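Local coordinates for cyanophage-like gp41-1 intein (Metagenome, PDB 6QAZ), which probably carries out protein splicing, excising itself from a precursor and joining its flanking segments, as expected of an intein that occurs naturally as two separate halves, at residues S1-L7 against R106-E112; K8-Q12 against F119-D123; L67-Q71 against M85-V89. All coordinates share one frame; numbering follows the deposited sequence.

Contact 1: S1-L7 against R106-E112; sequences SGGALDL and RELIDIE
Asp6 and Arg106 form a salt bridge at one end of this contact, NH1 of Arg106 reaching OD1 of Asp6 at 2.9 Å. The carboxylate oxygen lies in the guanidinium plane, but the arginine comes from above the carboxylate, and the two planes stand 65° apart. A chain bent at chi3 (65°) turns the arginine head to this meeting. Water 2 donates to the same OD1 and to Glu107 O while accepting from Leu7 N. Between Leu5 and Ile109 a reciprocal pair of backbone bonds, Leu5 N to Ile109 O and Ile109 N to Leu5 O, both 2.8 Å, makes an antiparallel hydrogen-bonded pair. At the other end the terminal amine Ser1 N bridges weakly to Glu112 OE1, and water 1 accepts from that amine. The carboxylate of Asp110 reaches the backbone carbonyls of Ser1 and Gly3, with OD2 of Asp110 2.6 Å from Ser1 O. Apolar packing is tight where Ala4 CB meets Leu108 CB at 3.4 Å. The short strand 5-6 thus lies along the long strand 93-113, with Ala4 and Asp6 also bonded through their backbones to Ser63 and Ile61 of the 59-63 region, and Arg106 and Leu108 to Lys47 and Ser45.

Contact 2: K8-Q12 against F119-D123; sequences KTQVQ and FYAND
Gln10 and Asn122 are joined by two hydrogen bonds. The backbone N of Asn122 donates to Gln10 O at 2.8 Å, and the side-chain oxygen Asn122 OD1 accepts from Gln10 N at 2.9 Å. The second bond is nearly straight, 175° at the hydrogen, although the donor is tilted from the amide plane. With chi1 at -58°, CG of Asn122 lies beside its own backbone N, which brings OD1 to the N-H of Gln10, where it takes the place of a main-chain acceptor. Gln10 O also receives a CA-H...O contact from Ala121. The other end of the amide is held too, ND2 of Asn122 donating to Glu59 O.

Water extends the polar network. Water 6 donates to both Gln10 OE1 and Asn122 OD1, so this oxygen has two donors. Water 7 spans the widening gap between the backbones, accepting from Gln12 N and donating to Tyr120 O at 2.7 Å. Water 4 donates to Thr9 OG1, whose main partner is Asp6 O.

The apolar contacts involve Thr9 and Val11. The methyl CG2 of Thr9, anti to its backbone N, meets CB of Ala121 at 3.6 Å, while OG1 serves the polar bonds. CG1 of Val11 approaches CD1 of Phe119 obliquely at 3.7 Å, and both side chains also pack on Val29.

Strands 10-12 and 119-121 run roughly antiparallel, 142° between their directions, and separate beyond Val11; their direct hydrogen bonding is confined to Gln10 and Asn122. Such brief pairing of an N-terminal strand with one near the C terminus is consistent with the HINT (Hedgehog/intein) fold, in which strands from both ends of the intein interweave beside the splicing centre.

Contact 3: L67-Q71 against M85-V89; sequences LFPTQ and MCLYV
Tyr88 reaches across Pro69, Thr70 and Gln71, meeting each in turn from CD2 outward to OH. CB of Tyr88 is directed at segment 67-71, and CG stands anti to the carbonyl carbon (chi1 -63°), which carries the ring along Pro69-Gln71. Along one side of the ring, CD2 comes first: Pro69 O sits at the ring edge, 3.7 Å from CD2, with CB of the proline farther off. Next, CE2 of Tyr88 passes the backbone of Thr70, 3.9 Å from Thr70 C. At the tip, OH lies 3.5 Å from Gln71 CG, and the glutamine amide plane stands 78° from the ring. The two strands cross at 108° without a direct hydrogen bond, within the all-beta fold of the intein: strand 86-89 belongs to the sheet built on strand 93-113, whereas strand 68-70 pairs with strand 73-75. Water fills the bonding role instead. Water 9 accepts from Tyr88 N and donates to Pro69 O, both at 2.8 Å. Water 10 accepts from Gln71 N and donates to Gln71 OE1 and Cys86 O, tying the glutamine's two ends to the other strand. On the buried side Leu87 spreads its methyls: CD2 touches CB of Phe68 at 3.9 Å, and CD1 meets that residue's ring obliquely. The Phe68 ring also packs edge-to-face with His66, while Leu87 rests on Ile124.

Overall arrangement
From the N terminus, segment 1-7 closes contact 1 with strand 93-113, and the chain runs into segment 8-12, which meets 119-123 in contact 2. Because the segments alternate, these two long loops cross; they also touch, Phe119 packing on Leu5 and Ile111. Contact 3 closes a short loop, 67-71 to 85-89, nested inside both. It lies about 18 Å from contact 1, centre to centre, on the opposite side of the chain's centre, yet its strand 86-89 neighbours strand 93-113 in one sheet. Val89 touches Tyr120 and Asp123, joining contact 3 to contact 2. Contact 1 ties the N-terminal segment to strand 93-113, contact 2 strand 10-13 to 118-121, and contact 3 the 68-75 hairpin to 86-89.

Contact 1: S1-L7 against R106-E112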
loop_
_atom_site.group_PDB
_atom_site.type_symbol
_atom_site.label_atom_id
_atom_site.label_comp_id
_atom_site.label_asym_id
_atom_site.label_seq_id
_atom_site.Cartn_x
_atom_site.Cartn_y
_atom_site.Cartn_z
ATOM N N SER A 1 -3.332 -2.284 -11.123
ATOM C CA SER A 1 -2.012 -1.651 -11.220
ATOM C C SER A 1 -0.949 -2.718 -11.079
ATOM O O SER A 1 -1.218 -3.767 -10.474
ATOM C CB SER A 1 -1.837 -0.604 -10.154
ATOM O OG SER A 1 -2.898 0.302 -10.081
ATOM N N GLY A 2 0.183 -2.324 -11.633
ATOM C CA GLY A 2 1.450 -2.999 -11.459
ATOM C C GLY A 2 2.002 -2.829 -10.066
ATOM O O GLY A 2 1.591 -1.960 -9.268
ATOM N N GLY A 3 2.970 -3.671 -9.774
ATOM C CA GLY A 3 3.579 -3.795 -8.453
ATOM C C GLY A 3 2.666 -4.482 -7.466
ATOM O O GLY A 3 1.648 -5.019 -7.851
ATOM N N ALA A 4 3.035 -4.452 -6.196
ATOM C CA ALA A 4 2.487 -5.398 -5.231
ATOM C C ALA A 4 2.987 -5.071 -3.829
ATOM O O ALA A 4 3.935 -4.289 -3.636
ATOM C CB ALA A 4 2.829 -6.809 -5.659
ATOM N N LEU A 5 2.354 -5.700 -2.855
ATOM C CA LEU A 5 2.538 -5.462 -1.425
ATOM C C LEU A 5 2.907 -6.765 -0.713
ATOM O O LEU A 5 2.497 -7.864 -1.083
ATOM C CB LEU A 5 1.255 -4.919 -0.817
ATOM C CG LEU A 5 0.877 -3.516 -1.268
ATOM C CD1 LEU A 5 -0.481 -3.107 -0.759
ATOM C CD2 LEU A 5 1.876 -2.509 -0.884
ATOM N N ASP A 6 3.609 -6.631 0.421
ATOM C CA ASP A 6 3.920 -7.812 1.239
ATOM C C ASP A 6 2.657 -8.535 1.645
ATOM O O ASP A 6 1.638 -7.907 1.981
ATOM C CB ASP A 6 4.715 -7.379 2.456
ATOM C CG ASP A 6 5.244 -8.553 3.222
ATOM O OD1 ASP A 6 6.183 -9.177 2.703
ATOM O OD2 ASP A 6 4.670 -8.876 4.290
ATOM N N LEU A 7 2.734 -9.858 1.727
ATOM C CA LEU A 7 1.574 -10.688 2.103
ATOM C C LEU A 7 0.999 -10.337 3.468
ATOM O O LEU A 7 -0.215 -10.536 3.652
ATOM C CB LEU A 7 1.972 -12.160 2.167
ATOM C CG LEU A 7 1.704 -12.986 0.917
ATOM C CD1 LEU A 7 2.624 -12.560 -0.173
ATOM C CD2 LEU A 7 1.870 -14.469 1.218
ATOM N N ARG A 106 10.741 -11.502 -2.843
ATOM C CA ARG A 106 9.758 -12.282 -2.080
ATOM C C ARG A 106 8.427 -12.266 -2.826
ATOM O O ARG A 106 8.208 -11.464 -3.742
ATOM C CB ARG A 106 9.626 -11.688 -0.695
ATOM C CG ARG A 106 9.025 -10.304 -0.691
ATOM C CD ARG A 106 8.766 -9.762 0.704
ATOM N NE ARG A 106 9.989 -9.578 1.438
ATOM C CZ ARG A 106 10.055 -9.272 2.720
ATOM N NH1 ARG A 106 8.960 -9.102 3.441
ATOM N NH2 ARG A 106 11.231 -9.044 3.273
ATOM N N GLU A 107 7.546 -13.158 -2.400
ATOM C CA GLU A 107 6.176 -13.174 -2.929
ATOM C C GLU A 107 5.441 -11.924 -2.441
ATOM O O GLU A 107 5.559 -11.530 -1.274
ATOM C CB GLU A 107 5.449 -14.415 -2.436
ATOM C CG GLU A 107 6.033 -15.719 -2.919
ATOM C CD GLU A 107 5.966 -15.970 -4.410
ATOM O OE1 GLU A 107 5.079 -15.426 -5.074
ATOM O OE2 GLU A 107 6.725 -16.841 -4.881
ATOM N N LEU A 108 4.699 -11.325 -3.343
ATOM C CA LEU A 108 3.916 -10.120 -3.071
ATOM C C LEU A 108 2.545 -10.272 -3.695
ATOM O O LEU A 108 2.354 -11.039 -4.667
ATOM C CB LEU A 108 4.633 -8.902 -3.647
ATOM C CG LEU A 108 6.052 -8.590 -3.155
ATOM C CD1 LEU A 108 6.584 -7.430 -3.960
ATOM C CD2 LEU A 108 6.102 -8.261 -1.699
ATOM N N ILE A 109 1.596 -9.490 -3.207
ATOM C CA ILE A 109 0.336 -9.605 -3.922
ATOM C C ILE A 109 -0.267 -8.249 -4.204
ATOM O O ILE A 109 0.101 -7.179 -3.730
ATOM C CB ILE A 109 -0.550 -10.475 -3.064
ATOM C CG1 ILE A 109 -1.812 -10.948 -3.774
ATOM C CG2 ILE A 109 -0.853 -9.694 -1.805
ATOM C CD1 ILE A 109 -1.602 -11.566 -5.119
ATOM N N ASP A 110 -1.142 -8.356 -5.180
ATOM C CA ASP A 110 -1.650 -7.197 -5.913
ATOM C C ASP A 110 -3.158 -7.328 -6.027
ATOM O O ASP A 110 -3.620 -8.349 -6.543
ATOM C CB ASP A 110 -1.001 -7.232 -7.273
ATOM C CG ASP A 110 -1.232 -6.010 -8.092
ATOM O OD1 ASP A 110 -1.764 -5.003 -7.602
ATOM O OD2 ASP A 110 -0.826 -6.095 -9.293
ATOM N N ILE A 111 -3.893 -6.310 -5.611
ATOM C CA ILE A 111 -5.346 -6.273 -5.727
ATOM C C ILE A 111 -5.771 -5.009 -6.461
ATOM O O ILE A 111 -5.031 -4.043 -6.513
ATOM C CB ILE A 111 -6.032 -6.376 -4.348
ATOM C CG1 ILE A 111 -5.893 -5.110 -3.499
ATOM C CG2 ILE A 111 -5.540 -7.592 -3.585
ATOM C CD1 ILE A 111 -6.624 -5.165 -2.171
ATOM N N GLU A 112 -6.970 -5.023 -6.989
ATOM C CA GLU A 112 -7.625 -3.849 -7.574
ATOM C C GLU A 112 -8.867 -3.542 -6.757
ATOM O O GLU A 112 -9.654 -4.477 -6.480
ATOM C CB GLU A 112 -8.055 -4.132 -9.010
ATOM C CG GLU A 112 -8.665 -2.943 -9.681
ATOM C CD GLU A 112 -7.655 -1.875 -9.973
ATOM O OE1 GLU A 112 -6.415 -2.131 -10.030
ATOM O OE2 GLU A 112 -8.172 -0.710 -10.210
HETATM O O HOH W 1 -3.533 -3.098 -8.547
HETATM O O HOH W 2 5.291 -11.239 1.348
#

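Contact 2: K8-Q12 against F119-D123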
loop_
_atom_site.group_PDB
_atom_site.type_symbol
_atom_site.label_atom_id
_atom_site.label_comp_id
_atom_site.label_asym_id
_atom_site.label_seq_id
_atom_site.Cartn_x
_atom_site.Cartn_y
_atom_site.Cartn_z
ATOM N N LYS A 8 1.803 -9.867 4.401
ATOM C CA LYS A 8 1.354 -9.628 5.775
ATOM C C LYS A 8 0.875 -8.202 5.973
ATOM O O LYS A 8 0.485 -7.842 7.093
ATOM C CB LYS A 8 2.462 -9.972 6.752
ATOM C CG LYS A 8 2.833 -11.458 6.679
ATOM C CD LYS A 8 3.572 -12.078 7.782
ATOM C CE LYS A 8 3.047 -11.846 9.188
ATOM N NZ LYS A 8 1.949 -12.724 9.672
ATOM N N THR A 9 0.868 -7.387 4.931
ATOM C CA THR A 9 0.303 -6.034 5.018
ATOM C C THR A 9 -1.130 -6.122 5.508
ATOM O O THR A 9 -1.904 -6.917 4.959
ATOM C CB THR A 9 0.316 -5.396 3.627
ATOM O OG1 THR A 9 1.639 -5.413 3.062
ATOM C CG2 THR A 9 -0.168 -3.970 3.671
ATOM N N GLN A 10 -1.516 -5.307 6.468
ATOM C CA GLN A 10 -2.883 -5.322 6.988
ATOM C C GLN A 10 -3.730 -4.239 6.330
ATOM O O GLN A 10 -3.301 -3.105 6.149
ATOM C CB GLN A 10 -2.926 -5.194 8.490
ATOM C CG GLN A 10 -2.453 -6.458 9.186
ATOM C CD GLN A 10 -2.467 -6.270 10.677
ATOM O OE1 GLN A 10 -1.715 -5.445 11.216
ATOM N NE2 GLN A 10 -3.348 -6.966 11.374
ATOM N N VAL A 11 -4.946 -4.619 5.992
ATOM C CA VAL A 11 -5.971 -3.698 5.461
ATOM C C VAL A 11 -7.195 -3.830 6.361
ATOM O O VAL A 11 -7.402 -4.848 7.023
ATOM C CB VAL A 11 -6.290 -4.013 3.994
ATOM C CG1 VAL A 11 -5.057 -3.824 3.141
ATOM C CG2 VAL A 11 -6.878 -5.395 3.810
ATOM N N GLN A 12 -8.007 -2.789 6.388
ATOM C CA GLN A 12 -9.169 -2.711 7.271
ATOM C C GLN A 12 -10.438 -3.066 6.489
ATOM O O GLN A 12 -10.778 -2.349 5.542
ATOM C CB GLN A 12 -9.205 -1.298 7.823
ATOM C CG GLN A 12 -10.130 -1.177 9.001
ATOM C CD GLN A 12 -9.985 0.138 9.714
ATOM O OE1 GLN A 12 -8.998 0.863 9.615
ATOM N NE2 GLN A 12 -11.004 0.446 10.465
ATOM N N PHE A 119 -6.459 2.505 -0.571
ATOM C CA PHE A 119 -6.831 1.878 0.692
ATOM C C PHE A 119 -5.712 2.117 1.691
ATOM O O PHE A 119 -4.541 2.293 1.318
ATOM C CB PHE A 119 -7.153 0.381 0.557
ATOM C CG PHE A 119 -6.099 -0.490 -0.077
ATOM C CD1 PHE A 119 -5.074 -1.052 0.647
ATOM C CD2 PHE A 119 -6.175 -0.780 -1.403
ATOM C CE1 PHE A 119 -4.145 -1.876 0.052
ATOM C CE2 PHE A 119 -5.266 -1.637 -1.985
ATOM C CZ PHE A 119 -4.215 -2.149 -1.267
ATOM N N TYR A 120 -6.056 2.085 2.969
ATOM C CA TYR A 120 -5.039 2.127 4.018
ATOM C C TYR A 120 -4.407 0.745 4.185
ATOM O O TYR A 120 -5.086 -0.277 4.311
ATOM C CB TYR A 120 -5.670 2.570 5.343
ATOM C CG TYR A 120 -6.010 4.053 5.381
ATOM C CD1 TYR A 120 -5.012 5.006 5.406
ATOM C CD2 TYR A 120 -7.318 4.522 5.371
ATOM C CE1 TYR A 120 -5.264 6.363 5.439
ATOM C CE2 TYR A 120 -7.590 5.901 5.415
ATOM C CZ TYR A 120 -6.551 6.811 5.444
ATOM O OH TYR A 120 -6.743 8.183 5.498
ATOM N N ALA A 121 -3.093 0.730 4.214
ATOM C CA ALA A 121 -2.270 -0.485 4.305
ATOM C C ALA A 121 -1.302 -0.243 5.449
ATOM O O ALA A 121 -0.490 0.692 5.369
ATOM C CB ALA A 121 -1.575 -0.722 2.989
ATOM N N ASN A 122 -1.425 -0.995 6.526
ATOM C CA ASN A 122 -0.669 -0.665 7.772
ATOM C C ASN A 122 -0.898 0.800 8.161
ATOM O O ASN A 122 0.016 1.467 8.665
ATOM C CB ASN A 122 0.798 -0.981 7.638
ATOM C CG ASN A 122 1.073 -2.418 7.311
ATOM O OD1 ASN A 122 0.265 -3.311 7.561
ATOM N ND2 ASN A 122 2.225 -2.670 6.775
ATOM N N ASP A 123 -2.103 1.307 7.934
ATOM C CA ASP A 123 -2.495 2.681 8.306
ATOM C C ASP A 123 -1.816 3.746 7.441
ATOM O O ASP A 123 -1.915 4.924 7.766
ATOM C CB ASP A 123 -2.322 2.973 9.782
ATOM C CG ASP A 123 -3.195 2.157 10.674
ATOM O OD1 ASP A 123 -4.342 1.950 10.307
ATOM O OD2 ASP A 123 -2.746 1.789 11.778
HETATM O O HOH W 3 2.851 -5.506 7.562
HETATM O O HOH W 4 3.818 -4.225 4.407
HETATM O O HOH W 5 -4.531 -0.311 7.339
HETATM O O HOH W 6 0.142 -3.899 10.219
HETATM O O HOH W 7 -7.747 -0.698 4.440
HETATM O O HOH W 8 -6.433 1.345 8.408
#

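Contact 3: L67-Q71 against M85-V89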
loop_
_atom_site.group_PDB
_atom_site.type_symbol
_atom_site.label_atom_id
_atom_site.label_comp_id
_atom_site.label_asym_id
_atom_site.label_seq_id
_atom_site.Cartn_x
_atom_site.Cartn_y
_atom_site.Cartn_z
ATOM N N LEU A 67 2.413 2.220 -6.275
ATOM C CA LEU A 67 2.116 3.655 -6.138
ATOM C C LEU A 67 1.553 4.014 -4.772
ATOM O O LEU A 67 0.787 3.269 -4.150
ATOM C CB LEU A 67 1.110 4.059 -7.212
ATOM C CG LEU A 67 1.578 3.963 -8.644
ATOM C CD1 LEU A 67 0.373 4.006 -9.589
ATOM C CD2 LEU A 67 2.566 5.071 -8.988
ATOM N N PHE A 68 1.892 5.239 -4.382
ATOM C CA PHE A 68 1.317 5.891 -3.202
ATOM C C PHE A 68 0.884 7.305 -3.549
ATOM O O PHE A 68 1.614 8.034 -4.228
ATOM C CB PHE A 68 2.346 6.053 -2.078
ATOM C CG PHE A 68 2.830 4.755 -1.518
ATOM C CD1 PHE A 68 3.835 4.026 -2.158
ATOM C CD2 PHE A 68 2.278 4.236 -0.351
ATOM C CE1 PHE A 68 4.245 2.805 -1.669
ATOM C CE2 PHE A 68 2.727 3.041 0.158
ATOM C CZ PHE A 68 3.702 2.325 -0.508
ATOM N N PRO A 69 -0.234 7.766 -3.001
ATOM C CA PRO A 69 -0.608 9.167 -3.140
ATOM C C PRO A 69 0.359 10.024 -2.345
ATOM O O PRO A 69 0.743 9.700 -1.226
ATOM C CB PRO A 69 -2.030 9.245 -2.603
ATOM C CG PRO A 69 -2.220 8.036 -1.785
ATOM C CD PRO A 69 -1.255 6.997 -2.292
ATOM N N THR A 70 0.714 11.163 -2.921
ATOM C CA THR A 70 1.570 12.170 -2.282
ATOM C C THR A 70 0.964 13.532 -2.601
ATOM O O THR A 70 0.071 13.660 -3.436
ATOM C CB THR A 70 3.020 12.100 -2.773
ATOM O OG1 THR A 70 3.160 12.776 -4.035
ATOM C CG2 THR A 70 3.582 10.704 -2.825
ATOM N N GLN A 71 1.543 14.568 -2.016
ATOM C CA GLN A 71 1.100 15.930 -2.334
ATOM C C GLN A 71 1.337 16.305 -3.796
ATOM O O GLN A 71 0.685 17.267 -4.265
ATOM C CB GLN A 71 1.833 16.935 -1.441
ATOM C CG GLN A 71 1.357 16.875 0.016
ATOM C CD GLN A 71 2.297 17.617 0.937
ATOM O OE1 GLN A 71 3.412 17.182 1.161
ATOM N NE2 GLN A 71 1.852 18.764 1.403
ATOM N N MET A 85 10.110 12.961 1.434
ATOM C CA MET A 85 8.740 13.172 0.929
ATOM C C MET A 85 7.769 12.677 1.974
ATOM O O MET A 85 8.179 11.998 2.903
ATOM C CB MET A 85 8.552 12.436 -0.394
ATOM C CG MET A 85 9.415 13.028 -1.490
ATOM S SD MET A 85 9.151 12.121 -3.011
ATOM C CE MET A 85 10.200 13.033 -4.127
ATOM N N CYS A 86 6.510 13.073 1.874
ATOM C CA CYS A 86 5.493 12.685 2.842
ATOM C C CYS A 86 4.433 11.791 2.205
ATOM O O CYS A 86 4.004 12.004 1.073
ATOM C CB CYS A 86 4.774 13.892 3.394
ATOM S SG CYS A 86 5.870 14.952 4.380
ATOM N N LEU A 87 4.004 10.809 2.991
ATOM C CA LEU A 87 2.829 9.995 2.698
ATOM C C LEU A 87 1.696 10.406 3.625
ATOM O O LEU A 87 1.907 11.077 4.612
ATOM C CB LEU A 87 3.136 8.503 2.820
ATOM C CG LEU A 87 4.246 7.977 1.923
ATOM C CD1 LEU A 87 4.355 6.469 2.024
ATOM C CD2 LEU A 87 4.050 8.396 0.473
ATOM N N TYR A 88 0.494 9.950 3.314
ATOM C CA TYR A 88 -0.669 10.164 4.177
ATOM C C TYR A 88 -0.870 8.949 5.052
ATOM O O TYR A 88 -0.822 7.811 4.565
ATOM C CB TYR A 88 -1.917 10.398 3.331
ATOM C CG TYR A 88 -1.868 11.636 2.472
ATOM C CD1 TYR A 88 -2.210 12.872 2.980
ATOM C CD2 TYR A 88 -1.456 11.573 1.152
ATOM C CE1 TYR A 88 -2.166 14.007 2.179
ATOM C CE2 TYR A 88 -1.397 12.691 0.342
ATOM C CZ TYR A 88 -1.757 13.919 0.854
ATOM O OH TYR A 88 -1.636 15.029 0.055
ATOM N N VAL A 89 -1.163 9.188 6.324
ATOM C CA VAL A 89 -1.512 8.113 7.263
ATOM C C VAL A 89 -2.936 8.331 7.712
ATOM O O VAL A 89 -3.519 9.387 7.533
ATOM C CB VAL A 89 -0.546 8.025 8.452
ATOM C CG1 VAL A 89 0.856 7.789 7.958
ATOM C CG2 VAL A 89 -0.649 9.199 9.398
HETATM O O HOH W 9 0.155 8.252 1.052
HETATM O O HOH W 10 3.566 14.461 -0.060
HETATM O O HOH W 11 6.505 16.199 0.974
#